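Putative OmpA family lipoprotein (Burkholderia cenocepacia, PDB 5LKW) binds diaminopimelic acid of peptidoglycan through its OmpA-like domain and, within the Tol-Pal system, probably maintains outer-membrane integrity. Local coordinates at residues R16-D21 against E74-A79; R78-L83 against S88-V93. One frame throughout, in Å; residues are numbered along the deposited sequence.

Overall arrangement
Both contacts use helix 62-82, and across each pair of segments only apolar side chains meet, and no hydrogen bond crosses. Both are buried. Contact 1 lies deep in the core of the OmpA-like domain, centred about 4 Å from the chain centre, where the helix faces edge strand 17-19 and all three touching residues are enclosed; contact 2 is about 10 Å out, where the last turns of the same helix meet the other edge strand, 90-96, and Ala81 is partly exposed. A branched valine against isoleucine and phenylalanine serves the first, two flexible methionines and an alanine the second. The two are continuous: Arg77 CG of contact 1 packs 3.7 Å from Met90 CE of contact 2.

Contact 1 of 2, residues R16-D21 against E74-A79; sequences RSIYFD and EAVRRA
Val76 meets Ile18 and Phe20 through a single methyl group, CG2, so that one branch of the helix residue serves two side chains of the segment 16-21. The valine has CG1 anti to its backbone N (chi1 173°), which leaves CG2 beside that nitrogen and aimed at the pair. On one flank lies the CG1 methylene of Ile18, 4.2 Å from Val76 CG2. On another is the far end of the Phe20 ring, whose CZ comes within 4.1 Å of the same Val76 CG2. The methyl approaches the ring at its edge, close to the ring plane, and so makes no use of the aromatic face. Phe20 reaches it because CG is anti to the carbonyl carbon (chi1 -64°), which lets the ring extend toward the helix. Ala75 adds a smaller surface: its CB is 4.6 Å from Phe20 CE1, further along the same ring. Ile18 and Phe20 are two residues apart and point inward together, the familiar alternation of an extended chain. In the OmpA-like fold this inward face of the mixed sheet carries the helices, and here Met35 of helix 32-44 touches both Ile18 and Val76, bringing that helix into the cluster. No hydrogen bond crosses between the segments. The polar grip is instead on the backbone, where Ile18 pairs with Ala116 of strand 115-120. Close by lies the ligand pocket: Phe20 O accepts a hydrogen bond from Arg114 NE, and both Arg114 and Asp21 belong to the site that holds 2,6-diaminopimelic acid.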
loop_
_atom_site.group_PDB
_atom_site.type_symbol
_atom_site.label_atom_id
_atom_site.label_comp_id
_atom_site.label_asym_id
_atom_site.label_seq_id
_atom_site.Cartn_x
_atom_site.Cartn_y
_atom_site.Cartn_z
ATOM N N ARG A 16 6.289 4.978 -2.156
ATOM C CA ARG A 16 5.399 4.459 -1.122
ATOM C C ARG A 16 4.042 3.939 -1.592
ATOM O O ARG A 16 3.166 3.678 -0.775
ATOM C CB ARG A 16 5.237 5.500 0.008
ATOM C CG ARG A 16 6.476 5.485 0.844
ATOM C CD ARG A 16 6.572 6.504 1.955
ATOM N NE ARG A 16 7.989 6.930 2.106
ATOM C CZ ARG A 16 8.406 7.833 2.996
ATOM N NH1 ARG A 16 7.541 8.386 3.829
ATOM N NH2 ARG A 16 9.689 8.197 3.051
ATOM N N SER A 17 3.861 3.761 -2.896
ATOM C CA SER A 17 2.589 3.268 -3.384
ATOM C C SER A 17 2.815 1.963 -4.185
ATOM O O SER A 17 3.791 1.869 -4.943
ATOM C CB SER A 17 1.969 4.335 -4.280
ATOM O OG SER A 17 1.527 5.481 -3.559
ATOM N N ILE A 18 1.910 0.997 -4.030
ATOM C CA ILE A 18 1.856 -0.249 -4.802
ATOM C C ILE A 18 0.544 -0.156 -5.592
ATOM O O ILE A 18 -0.485 0.078 -5.030
ATOM C CB ILE A 18 1.837 -1.530 -3.895
ATOM C CG1 ILE A 18 3.143 -1.715 -3.134
ATOM C CG2 ILE A 18 1.616 -2.784 -4.714
ATOM C CD1 ILE A 18 3.410 -0.649 -2.115
ATOM N N TYR A 19 0.603 -0.357 -6.898
ATOM C CA TYR A 19 -0.584 -0.372 -7.760
ATOM C C TYR A 19 -1.030 -1.758 -8.209
ATOM O O TYR A 19 -0.216 -2.705 -8.302
ATOM C CB TYR A 19 -0.269 0.444 -8.994
ATOM C CG TYR A 19 -0.025 1.896 -8.648
ATOM C CD1 TYR A 19 -1.091 2.856 -8.714
ATOM C CD2 TYR A 19 1.240 2.307 -8.238
ATOM C CE1 TYR A 19 -0.859 4.221 -8.469
ATOM C CE2 TYR A 19 1.507 3.686 -7.984
ATOM C CZ TYR A 19 0.458 4.632 -8.111
ATOM O OH TYR A 19 0.758 5.970 -7.816
ATOM N N PHE A 20 -2.332 -1.878 -8.461
ATOM C CA PHE A 20 -2.965 -3.155 -8.703
ATOM C C PHE A 20 -3.759 -3.168 -10.033
ATOM O O PHE A 20 -4.290 -2.147 -10.486
ATOM C CB PHE A 20 -3.930 -3.509 -7.522
ATOM C CG PHE A 20 -3.231 -3.711 -6.202
ATOM C CD1 PHE A 20 -2.835 -4.993 -5.771
ATOM C CD2 PHE A 20 -2.980 -2.601 -5.377
ATOM C CE1 PHE A 20 -2.147 -5.152 -4.470
ATOM C CE2 PHE A 20 -2.357 -2.726 -4.173
ATOM C CZ PHE A 20 -1.882 -4.004 -3.723
ATOM N N ASP A 21 -3.880 -4.350 -10.628
ATOM C CA ASP A 21 -4.770 -4.536 -11.757
ATOM C C ASP A 21 -6.245 -4.489 -11.345
ATOM O O ASP A 21 -6.601 -4.600 -10.165
ATOM C CB ASP A 21 -4.479 -5.871 -12.437
ATOM C CG ASP A 21 -3.210 -5.827 -13.204
ATOM O OD1 ASP A 21 -2.632 -4.715 -13.335
ATOM O OD2 ASP A 21 -2.823 -6.896 -13.664
ATOM N N GLU A 74 -3.599 -5.873 2.913
ATOM C CA GLU A 74 -3.212 -7.133 3.565
ATOM C C GLU A 74 -2.182 -7.855 2.734
ATOM O O GLU A 74 -1.175 -8.342 3.283
ATOM C CB GLU A 74 -4.427 -8.024 3.867
ATOM C CG GLU A 74 -5.267 -7.480 5.046
ATOM C CD GLU A 74 -6.525 -8.305 5.384
ATOM O OE1 GLU A 74 -6.981 -9.142 4.548
ATOM O OE2 GLU A 74 -7.071 -8.055 6.491
ATOM N N ALA A 75 -2.410 -7.877 1.406
ATOM C CA ALA A 75 -1.402 -8.295 0.441
ATOM C C ALA A 75 -0.012 -7.613 0.635
ATOM O O ALA A 75 1.022 -8.271 0.570
ATOM C CB ALA A 75 -1.943 -8.143 -1.002
ATOM N N VAL A 76 0.021 -6.302 0.892
ATOM C CA VAL A 76 1.274 -5.569 1.121
ATOM C C VAL A 76 1.888 -5.925 2.515
ATOM O O VAL A 76 3.086 -6.189 2.632
ATOM C CB VAL A 76 1.048 -4.041 1.009
ATOM C CG1 VAL A 76 2.302 -3.264 1.422
ATOM C CG2 VAL A 76 0.537 -3.624 -0.436
ATOM N N ARG A 77 1.066 -5.885 3.536
ATOM C CA ARG A 77 1.450 -6.300 4.920
ATOM C C ARG A 77 2.033 -7.707 4.895
ATOM O O ARG A 77 3.139 -7.937 5.372
ATOM C CB ARG A 77 0.245 -6.191 5.887
ATOM C CG ARG A 77 0.581 -6.570 7.386
ATOM C CD ARG A 77 -0.658 -6.871 8.210
ATOM N NE ARG A 77 -1.259 -8.084 7.659
ATOM C CZ ARG A 77 -2.522 -8.475 7.799
ATOM N NH1 ARG A 77 -3.399 -7.764 8.508
ATOM N NH2 ARG A 77 -2.906 -9.599 7.197
ATOM N N ARG A 78 1.322 -8.627 4.245
ATOM C CA ARG A 78 1.759 -10.004 4.115
ATOM C C ARG A 78 3.126 -10.132 3.441
ATOM O O ARG A 78 4.012 -10.877 3.914
ATOM C CB ARG A 78 0.694 -10.796 3.345
ATOM C CG ARG A 78 1.211 -12.051 2.669
ATOM C CD ARG A 78 0.068 -13.008 2.314
ATOM N NE ARG A 78 -0.550 -12.622 1.054
ATOM C CZ ARG A 78 -1.743 -12.033 0.925
ATOM N NH1 ARG A 78 -2.498 -11.747 1.987
ATOM N NH2 ARG A 78 -2.179 -11.725 -0.294
ATOM N N ALA A 79 3.317 -9.420 2.329
ATOM C CA ALA A 79 4.623 -9.392 1.653
ATOM C C ALA A 79 5.712 -8.864 2.550
ATOM O O ALA A 79 6.856 -9.292 2.443
ATOM C CB ALA A 79 4.571 -8.528 0.372
#

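Contact 2 of 2, residues R78-L83 against S88-V93; sequences RAMALL and SQMEAV
Segment 78-83 brings the last part of helix 62-82 past the start of strand 90-96, the two segments running in roughly opposite directions. Their backbones stay well apart, with the nearest approach of CA atoms, Ala81 to Met90, at 8.7 Å; side chains must therefore bridge the distance. Within the helix, Leu82 N still bonds to Arg78 O at 2.8 Å, while the bond from Leu83 N to Met80 O is weak, and the chain then turns toward the short 3-10 segment that leads into the strand. No hydrogen bond joins the two segments.

Met90 does most of the bridging. Its thioether sulfur lies against Met80, 3.9 Å from Met80 CB and 4.0 Å from Met80 CE. That a single sulfur can touch both the root and the end of its neighbour follows from the shape of Met80: the chain is extended at chi2 but bends at chi3 (-65°), folding its terminal methyl back toward Met90. Met90 is bent at chi3 in the same sense (-59°), and this turns its own methyl to the helix backbone, where Met90 CE rests 4.0 Å from Ala81 N. The same Met90 CE is 4.4 Å from Ala81 CB, a looser contact at the margin. The two methionines thus slant across one another. Val85, in the connecting loop, touches both, while His38 and Leu42 of helix 32-44 adjoin Met80 and Val50 adjoins Met90. Strands 50-55 and 90-96 are parallel neighbours in the sheet, and helix 62-82 connects them; the packing is that of a beta-alpha-beta crossover, in which the helix runs back over the sheet and the loop after it leads into the second, parallel strand.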
loop_
_atom_site.group_PDB
_atom_site.type_symbol
_atom_site.label_atom_id
_atom_site.label_comp_id
_atom_site.label_asym_id
_atom_site.label_seq_id
_atom_site.Cartn_x
_atom_site.Cartn_y
_atom_site.Cartn_z
ATOM N N ARG A 78 1.322 -8.627 4.245
ATOM C CA ARG A 78 1.759 -10.004 4.115
ATOM C C ARG A 78 3.126 -10.132 3.441
ATOM O O ARG A 78 4.012 -10.877 3.914
ATOM C CB ARG A 78 0.694 -10.796 3.345
ATOM C CG ARG A 78 1.211 -12.051 2.669
ATOM C CD ARG A 78 0.068 -13.008 2.314
ATOM N NE ARG A 78 -0.550 -12.622 1.054
ATOM C CZ ARG A 78 -1.743 -12.033 0.925
ATOM N NH1 ARG A 78 -2.498 -11.747 1.987
ATOM N NH2 ARG A 78 -2.179 -11.725 -0.294
ATOM N N ALA A 79 3.317 -9.420 2.329
ATOM C CA ALA A 79 4.623 -9.392 1.653
ATOM C C ALA A 79 5.712 -8.864 2.550
ATOM O O ALA A 79 6.856 -9.292 2.443
ATOM C CB ALA A 79 4.571 -8.528 0.372
ATOM N N MET A 80 5.397 -7.889 3.406
ATOM C CA MET A 80 6.428 -7.437 4.353
ATOM C C MET A 80 6.560 -8.372 5.563
ATOM O O MET A 80 7.658 -8.623 6.005
ATOM C CB MET A 80 6.268 -5.952 4.744
ATOM C CG MET A 80 6.492 -4.997 3.544
ATOM S SD MET A 80 6.828 -3.281 4.013
ATOM C CE MET A 80 5.311 -2.773 4.793
ATOM N N ALA A 81 5.449 -8.918 6.040
ATOM C CA ALA A 81 5.432 -9.988 7.067
ATOM C C ALA A 81 6.381 -11.107 6.735
ATOM O O ALA A 81 7.242 -11.473 7.541
ATOM C CB ALA A 81 4.028 -10.564 7.236
ATOM N N LEU A 82 6.225 -11.619 5.522
ATOM C CA LEU A 82 7.084 -12.650 4.964
ATOM C C LEU A 82 8.548 -12.289 4.950
ATOM O O LEU A 82 9.396 -13.180 5.076
ATOM C CB LEU A 82 6.643 -12.999 3.538
ATOM C CG LEU A 82 5.594 -14.084 3.652
ATOM C CD1 LEU A 82 4.911 -14.322 2.304
ATOM C CD2 LEU A 82 6.272 -15.372 4.198
ATOM N N LEU A 83 8.848 -10.995 4.812
ATOM C CA LEU A 83 10.245 -10.551 4.884
ATOM C C LEU A 83 10.719 -10.315 6.315
ATOM O O LEU A 83 11.799 -9.805 6.531
ATOM C CB LEU A 83 10.518 -9.343 3.992
ATOM C CG LEU A 83 10.233 -9.583 2.507
ATOM C CD1 LEU A 83 10.083 -8.287 1.764
ATOM C CD2 LEU A 83 11.307 -10.473 1.811
ATOM N N SER A 88 3.451 -5.989 14.785
ATOM C CA SER A 88 3.253 -4.818 15.644
ATOM C C SER A 88 3.691 -3.498 14.988
ATOM O O SER A 88 3.335 -2.429 15.468
ATOM C CB SER A 88 4.008 -4.963 16.975
ATOM O OG SER A 88 5.395 -4.748 16.751
ATOM N N GLN A 89 4.469 -3.539 13.910
ATOM C CA GLN A 89 4.810 -2.263 13.281
ATOM C C GLN A 89 3.937 -1.936 12.063
ATOM O O GLN A 89 4.187 -0.943 11.377
ATOM C CB GLN A 89 6.283 -2.180 12.934
ATOM C CG GLN A 89 7.246 -2.266 14.114
ATOM C CD GLN A 89 8.676 -2.462 13.624
ATOM O OE1 GLN A 89 9.202 -3.569 13.657
ATOM N NE2 GLN A 89 9.272 -1.407 13.082
ATOM N N MET A 90 2.919 -2.770 11.809
ATOM C CA MET A 90 2.142 -2.697 10.570
ATOM C C MET A 90 0.676 -2.755 10.895
ATOM O O MET A 90 0.243 -3.610 11.681
ATOM C CB MET A 90 2.494 -3.888 9.672
ATOM C CG MET A 90 3.888 -3.770 9.073
ATOM S SD MET A 90 4.195 -5.042 7.881
ATOM C CE MET A 90 3.956 -6.529 8.937
ATOM N N GLU A 91 -0.091 -1.869 10.275
ATOM C CA GLU A 91 -1.545 -1.926 10.393
ATOM C C GLU A 91 -2.148 -1.838 8.973
ATOM O O GLU A 91 -1.827 -0.896 8.241
ATOM C CB GLU A 91 -2.051 -0.800 11.293
ATOM C CG GLU A 91 -3.560 -0.938 11.648
ATOM C CD GLU A 91 -4.045 0.257 12.473
ATOM O OE1 GLU A 91 -3.169 1.005 12.949
ATOM O OE2 GLU A 91 -5.261 0.458 12.637
ATOM N N ALA A 92 -2.940 -2.846 8.571
ATOM C CA ALA A 92 -3.579 -2.849 7.220
ATOM C C ALA A 92 -4.989 -2.294 7.378
ATOM O O ALA A 92 -5.790 -2.859 8.116
ATOM C CB ALA A 92 -3.654 -4.246 6.655
ATOM N N VAL A 93 -5.281 -1.167 6.738
ATOM C CA VAL A 93 -6.662 -0.640 6.678
ATOM C C VAL A 93 -7.155 -0.377 5.234
ATOM O O VAL A 93 -6.352 -0.283 4.290
ATOM C CB VAL A 93 -6.801 0.656 7.481
ATOM C CG1 VAL A 93 -6.566 0.370 8.948
ATOM C CG2 VAL A 93 -5.827 1.752 6.936
#